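Local coordinates for cell division control protein 73 (Saccharomyces cerevisiae, PDB 3V46) that is a subunit of the PAF1 complex, which acts in transcription initiation and elongation by RNA polymerase II and in transcription-coupled histone modification, at residues K13-L18 with I68-V73; R87-F92 with K162-R167. One frame throughout, in Å; residues are numbered along the deposited sequence.

How the interactions relate
From the N terminus, the chain lays down strand 16-18, runs out through helix 32-38 and the antiparallel strand 54-59, and returns as strand 68-73, where interaction 1 closes the first excursion. The next strand along the chain is 88-92, which lies along the other edge of strand 16-18. A second, longer excursion builds strands 116-122 and 136-141 before helix 149-166 comes back over the sheet, and interaction 2 closes it. The two contacts follow in series, neither nested nor crossed. They meet along strand 16-18, where Leu18 O bonds to Phe92 N, and just ahead of it, where Asp14 O bonds to Arg87 NH2: interaction 1 joins strand to strand, interaction 2 strand to the C-terminal helix.

Interaction 1: K13-L18 with I68-V73; sequences KDPIIL and IRFIIV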
loop_
_atom_site.group_PDB
_atom_site.type_symbol
_atom_site.label_atom_id
_atom_site.label_comp_id
_atom_site.label_asym_id
_atom_site.label_seq_id
_atom_site.Cartn_x
_atom_site.Cartn_y
_atom_site.Cartn_z
ATOM N N LYS A 13 14.541 -7.571 8.424
ATOM C CA LYS A 13 14.847 -6.879 7.174
ATOM C C LYS A 13 13.755 -5.852 6.928
ATOM O O LYS A 13 12.702 -5.912 7.567
ATOM C CB LYS A 13 14.964 -7.852 5.998
ATOM C CG LYS A 13 16.145 -8.808 6.107
ATOM C CD LYS A 13 16.885 -8.936 4.782
ATOM C CE LYS A 13 18.029 -9.939 4.882
ATOM N NZ LYS A 13 18.764 -10.097 3.594
ATOM N N ASP A 14 13.994 -4.898 6.030
ATOM C CA ASP A 14 13.000 -3.852 5.796
ATOM C C ASP A 14 11.734 -4.419 5.163
ATOM O O ASP A 14 11.781 -5.129 4.156
ATOM C CB ASP A 14 13.560 -2.728 4.926
ATOM C CG ASP A 14 14.630 -1.914 5.636
ATOM O OD1 ASP A 14 14.678 -1.931 6.886
ATOM O OD2 ASP A 14 15.414 -1.237 4.943
ATOM N N PRO A 15 10.582 -4.108 5.760
ATOM C CA PRO A 15 9.334 -4.582 5.156
ATOM C C PRO A 15 9.028 -3.882 3.829
ATOM O O PRO A 15 9.487 -2.764 3.553
ATOM C CB PRO A 15 8.282 -4.236 6.213
ATOM C CG PRO A 15 8.876 -3.116 6.988
ATOM C CD PRO A 15 10.351 -3.346 6.995
ATOM N N ILE A 16 8.214 -4.547 3.022
ATOM C CA ILE A 16 7.920 -4.096 1.678
ATOM C C ILE A 16 6.429 -3.835 1.502
ATOM O O ILE A 16 5.591 -4.608 1.972
ATOM C CB ILE A 16 8.366 -5.152 0.656
ATOM C CG1 ILE A 16 9.875 -5.406 0.800
ATOM C CG2 ILE A 16 8.024 -4.716 -0.749
ATOM C CD1 ILE A 16 10.392 -6.618 0.038
ATOM N N ILE A 17 6.112 -2.734 0.825
ATOM C CA ILE A 17 4.752 -2.412 0.426
ATOM C C ILE A 17 4.706 -2.428 -1.090
ATOM O O ILE A 17 5.522 -1.787 -1.749
ATOM C CB ILE A 17 4.319 -1.026 0.937
ATOM C CG1 ILE A 17 4.348 -0.979 2.471
ATOM C CG2 ILE A 17 2.907 -0.703 0.448
ATOM C CD1 ILE A 17 4.019 0.397 3.099
ATOM N N LEU A 18 3.771 -3.177 -1.655
ATOM C CA LEU A 18 3.624 -3.221 -3.108
ATOM C C LEU A 18 2.530 -2.264 -3.538
ATOM O O LEU A 18 1.410 -2.348 -3.056
ATOM C CB LEU A 18 3.251 -4.620 -3.572
ATOM C CG LEU A 18 4.186 -5.748 -3.186
ATOM C CD1 LEU A 18 3.689 -7.055 -3.790
ATOM C CD2 LEU A 18 5.574 -5.430 -3.663
ATOM N N ILE A 68 10.866 2.016 11.606
ATOM C CA ILE A 68 10.721 1.020 10.556
ATOM C C ILE A 68 10.913 1.713 9.214
ATOM O O ILE A 68 10.354 2.780 8.978
ATOM C CB ILE A 68 9.329 0.349 10.596
ATOM C CG1 ILE A 68 9.103 -0.377 11.928
ATOM C CG2 ILE A 68 9.163 -0.619 9.426
ATOM C CD1 ILE A 68 10.139 -1.437 12.256
ATOM N N ARG A 69 11.736 1.121 8.357
ATOM C CA ARG A 69 11.984 1.653 7.032
ATOM C C ARG A 69 11.299 0.754 6.032
ATOM O O ARG A 69 11.590 -0.440 5.951
ATOM C CB ARG A 69 13.478 1.710 6.730
ATOM C CG ARG A 69 14.265 2.674 7.610
ATOM C CD ARG A 69 15.728 2.741 7.188
ATOM N NE ARG A 69 16.493 3.619 8.064
ATOM C CZ ARG A 69 17.815 3.759 8.018
ATOM N NH1 ARG A 69 18.526 3.071 7.137
ATOM N NH2 ARG A 69 18.428 4.584 8.860
ATOM N N PHE A 70 10.359 1.332 5.299
ATOM C CA PHE A 70 9.639 0.626 4.252
ATOM C C PHE A 70 10.262 0.804 2.889
ATOM O O PHE A 70 10.687 1.894 2.518
ATOM C CB PHE A 70 8.186 1.109 4.182
ATOM C CG PHE A 70 7.400 0.831 5.419
ATOM C CD1 PHE A 70 6.745 -0.380 5.583
ATOM C CD2 PHE A 70 7.311 1.781 6.429
ATOM C CE1 PHE A 70 6.017 -0.645 6.733
ATOM C CE2 PHE A 70 6.585 1.521 7.572
ATOM C CZ PHE A 70 5.940 0.309 7.726
ATOM N N ILE A 71 10.291 -0.290 2.144
ATOM C CA ILE A 71 10.595 -0.263 0.728
ATOM C C ILE A 71 9.258 -0.335 0.007
ATOM O O ILE A 71 8.506 -1.283 0.191
ATOM C CB ILE A 71 11.457 -1.469 0.352
ATOM C CG1 ILE A 71 12.787 -1.414 1.118
ATOM C CG2 ILE A 71 11.699 -1.510 -1.144
ATOM C CD1 ILE A 71 13.551 -2.705 1.072
ATOM N N ILE A 72 8.960 0.670 -0.802
ATOM C CA ILE A 72 7.663 0.774 -1.472
ATOM C C ILE A 72 7.924 0.724 -2.967
ATOM O O ILE A 72 8.615 1.573 -3.512
ATOM C CB ILE A 72 6.954 2.078 -1.092
ATOM C CG1 ILE A 72 6.854 2.183 0.434
ATOM C CG2 ILE A 72 5.571 2.146 -1.757
ATOM C CD1 ILE A 72 6.212 3.449 0.944
ATOM N N VAL A 73 7.417 -0.309 -3.620
ATOM C CA VAL A 73 7.775 -0.563 -5.004
ATOM C C VAL A 73 6.557 -0.778 -5.865
ATOM O O VAL A 73 5.564 -1.339 -5.406
ATOM C CB VAL A 73 8.717 -1.775 -5.145
ATOM C CG1 VAL A 73 10.101 -1.418 -4.671
ATOM C CG2 VAL A 73 8.186 -2.994 -4.391
HETATM O O HOH W 1 13.040 -1.549 8.982
#
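Ile17 N donates to Ile71 O at 2.9 Å, the middle bond of a parallel pairing between 16-18 and 68-73. A rung on each side continues the ladder, from Ile71 N to Pro15 O at 3.0 Å and from Val73 N to Ile17 O, also at 3.0 Å. Between these rungs CA-H groups lean on the same oxygens, as Ile16 CA does on Ile71 O. Ile17 is the side chain to follow. Ile17 CB rests against Ile72 CG1 at 4.1 Å. With CG1 set beside the backbone N (chi1 -61°), the longer branch runs back toward Phe70, and Ile17 CG1 comes within 4.0 Å of Phe70 CD1. At the tip, Ile17 CD1 lies 3.8 Å from Phe70 CD1, oblique to the ring. The strands belong to the Ras-like fold of this C-terminal domain, which does not bind GTP; strand 16-18 lies inside the mixed sheet, flanked by 68-73 and 88-92, and Leu160 of helix 149-166 covers Ile17 and Phe70. Pro15 CG also touches the Phe70 ring, and lies 3.5 Å from Ile68 CG2, the two side chains meeting at about a right angle; that methyl in turn sits over one ring face, offset toward the rim. On the other face of the sheet Leu18 CD2 meets Val73 CG2 at 3.6 Å. Ahead of the first bridged pair, Asp14 and Arg69 run side by side without joining their charges: Arg69 NE salt-bridges Glu58, and a water accepts from the backbone N of Arg69 and donates to Asp14 OD1.

Interaction 2: R87-F92 with K162-R167; sequences RVVAIF and KELISR
Arg167 NH1 donates to Val88 O at 3.0 Å, the one direct hydrogen bond between strand 88-92 and the residues at the end of helix 149-166. The oxygen sits at the guanidinium edge, close to its plane, and the N-H is fairly straight (159°), although the donor stands off the C=O line and somewhat out of the carbonyl plane. Sharp turns at chi2 (-92°) and chi3 (-43°) fold the arginine back to the strand. Within the helix's last turn, Ser166 OG and Arg167 N both donate to Glu163 O.

Water does the rest of the polar work. One molecule donates to Val88 O at 2.8 Å and accepts from Arg167 NH2, so that carbonyl is gripped twice. Another donates to Val89 O and to Glu163 OE2, 2.6 Å each, and accepts from Arg167 NH1 in the guanidinium plane, linking the opposite charges of Glu163 and Arg167 indirectly. With an alanine in place of Arg167, Val88 O would probably lose its direct donor and both waters their guanidinium partner.

The apolar part is small: Leu164 CD2 lies 3.8 Å from Val89 CG1, the two side chains meeting at a slant.

Leu164 also touches Phe70 of strand 68-73 and Phe61, and Glu163 packs on Lys116, so the end of this helix spans the sheet from strand 68-73, past 16-18 and 88-92, to strand 116-122.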
loop_
_atom_site.group_PDB
_atom_site.type_symbol
_atom_site.label_atom_id
_atom_site.label_comp_id
_atom_site.label_asym_id
_atom_site.label_seq_id
_atom_site.Cartn_x
_atom_site.Cartn_y
_atom_site.Cartn_z
ATOM N N ARG A 87 8.577 -10.658 3.218
ATOM C CA ARG A 87 8.755 -9.300 3.726
ATOM C C ARG A 87 7.621 -8.370 3.320
ATOM O O ARG A 87 7.554 -7.239 3.783
ATOM C CB ARG A 87 10.079 -8.713 3.221
ATOM C CG ARG A 87 11.322 -9.396 3.798
ATOM C CD ARG A 87 12.581 -9.017 3.034
ATOM N NE ARG A 87 12.831 -7.581 3.030
ATOM C CZ ARG A 87 13.780 -6.989 2.315
ATOM N NH1 ARG A 87 14.589 -7.713 1.552
ATOM N NH2 ARG A 87 13.930 -5.676 2.362
ATOM N N VAL A 88 6.742 -8.827 2.434
ATOM C CA VAL A 88 5.650 -7.984 1.954
ATOM C C VAL A 88 4.584 -7.899 3.043
ATOM O O VAL A 88 4.018 -8.915 3.450
ATOM C CB VAL A 88 5.060 -8.534 0.638
ATOM C CG1 VAL A 88 3.812 -7.763 0.226
ATOM C CG2 VAL A 88 6.094 -8.471 -0.473
ATOM N N VAL A 89 4.338 -6.684 3.526
ATOM C CA VAL A 89 3.430 -6.460 4.656
ATOM C C VAL A 89 2.138 -5.760 4.246
ATOM O O VAL A 89 1.157 -5.784 4.983
ATOM C CB VAL A 89 4.106 -5.655 5.794
ATOM C CG1 VAL A 89 5.288 -6.423 6.363
ATOM C CG2 VAL A 89 4.541 -4.283 5.319
ATOM N N ALA A 90 2.125 -5.137 3.069
ATOM C CA ALA A 90 0.914 -4.496 2.565
ATOM C C ALA A 90 0.955 -4.449 1.060
ATOM O O ALA A 90 2.024 -4.291 0.456
ATOM C CB ALA A 90 0.768 -3.092 3.139
ATOM N N ILE A 91 -0.230 -4.571 0.468
ATOM C CA ILE A 91 -0.410 -4.534 -0.971
ATOM C C ILE A 91 -1.555 -3.584 -1.282
ATOM O O ILE A 91 -2.684 -3.779 -0.812
ATOM C CB ILE A 91 -0.716 -5.939 -1.526
ATOM C CG1 ILE A 91 0.461 -6.894 -1.223
ATOM C CG2 ILE A 91 -0.985 -5.884 -3.032
ATOM C CD1 ILE A 91 0.205 -8.323 -1.578
ATOM N N PHE A 92 -1.256 -2.536 -2.050
ATOM C CA PHE A 92 -2.284 -1.669 -2.586
ATOM C C PHE A 92 -2.752 -2.272 -3.893
ATOM O O PHE A 92 -1.933 -2.634 -4.741
ATOM C CB PHE A 92 -1.743 -0.259 -2.840
ATOM C CG PHE A 92 -1.488 0.544 -1.596
ATOM C CD1 PHE A 92 -0.934 -0.028 -0.470
ATOM C CD2 PHE A 92 -1.788 1.881 -1.559
ATOM C CE1 PHE A 92 -0.693 0.732 0.670
ATOM C CE2 PHE A 92 -1.542 2.639 -0.425
ATOM C CZ PHE A 92 -0.986 2.069 0.676
ATOM N N LYS A 162 -0.838 -2.085 13.357
ATOM C CA LYS A 162 -1.506 -3.262 13.892
ATOM C C LYS A 162 -1.081 -4.503 13.117
ATOM O O LYS A 162 -0.819 -5.570 13.696
ATOM C CB LYS A 162 -3.013 -3.054 13.779
ATOM C CG LYS A 162 -3.879 -4.192 14.286
ATOM C CD LYS A 162 -5.361 -3.832 14.171
ATOM C CE LYS A 162 -5.632 -2.406 14.664
ATOM N NZ LYS A 162 -7.059 -2.006 14.498
ATOM N N GLU A 163 -1.002 -4.361 11.801
ATOM C CA GLU A 163 -0.624 -5.477 10.960
ATOM C C GLU A 163 0.822 -5.876 11.250
ATOM O O GLU A 163 1.116 -7.058 11.380
ATOM C CB GLU A 163 -0.829 -5.137 9.481
ATOM C CG GLU A 163 -0.425 -6.233 8.503
ATOM C CD GLU A 163 -1.281 -7.488 8.606
ATOM O OE1 GLU A 163 -2.343 -7.449 9.264
ATOM O OE2 GLU A 163 -0.886 -8.525 8.023
ATOM N N LEU A 164 1.719 -4.896 11.383
ATOM C CA LEU A 164 3.124 -5.201 11.670
ATOM C C LEU A 164 3.278 -5.939 12.998
ATOM O O LEU A 164 4.018 -6.914 13.102
ATOM C CB LEU A 164 3.968 -3.930 11.688
ATOM C CG LEU A 164 4.117 -3.235 10.339
ATOM C CD1 LEU A 164 4.851 -1.926 10.509
ATOM C CD2 LEU A 164 4.846 -4.138 9.373
ATOM N N ILE A 165 2.576 -5.473 14.019
ATOM C CA ILE A 165 2.657 -6.104 15.327
ATOM C C ILE A 165 2.173 -7.551 15.223
ATOM O O ILE A 165 2.767 -8.455 15.806
ATOM C CB ILE A 165 1.868 -5.296 16.366
ATOM C CG1 ILE A 165 2.641 -4.017 16.706
ATOM C CG2 ILE A 165 1.627 -6.108 17.648
ATOM C CD1 ILE A 165 1.829 -2.986 17.440
ATOM N N SER A 166 1.125 -7.780 14.438
ATOM C CA SER A 166 0.599 -9.134 14.281
ATOM C C SER A 166 1.567 -10.031 13.511
ATOM O O SER A 166 1.592 -11.246 13.738
ATOM C CB SER A 166 -0.779 -9.122 13.616
ATOM O OG SER A 166 -0.686 -8.922 12.218
ATOM N N ARG A 167 2.371 -9.440 12.622
ATOM C CA ARG A 167 3.352 -10.204 11.845
ATOM C C ARG A 167 4.682 -10.325 12.593
ATOM O O ARG A 167 5.657 -10.856 12.053
ATOM C CB ARG A 167 3.611 -9.568 10.470
ATOM C CG ARG A 167 2.384 -9.327 9.593
ATOM C CD ARG A 167 2.064 -10.482 8.644
ATOM N NE ARG A 167 3.243 -11.050 7.989
ATOM C CZ ARG A 167 3.607 -10.816 6.729
ATOM N NH1 ARG A 167 2.885 -10.021 5.957
ATOM N NH2 ARG A 167 4.695 -11.397 6.239
HETATM O O HOH W 2 4.411 -11.697 3.200
HETATM O O HOH W 3 0.653 -8.156 5.987
#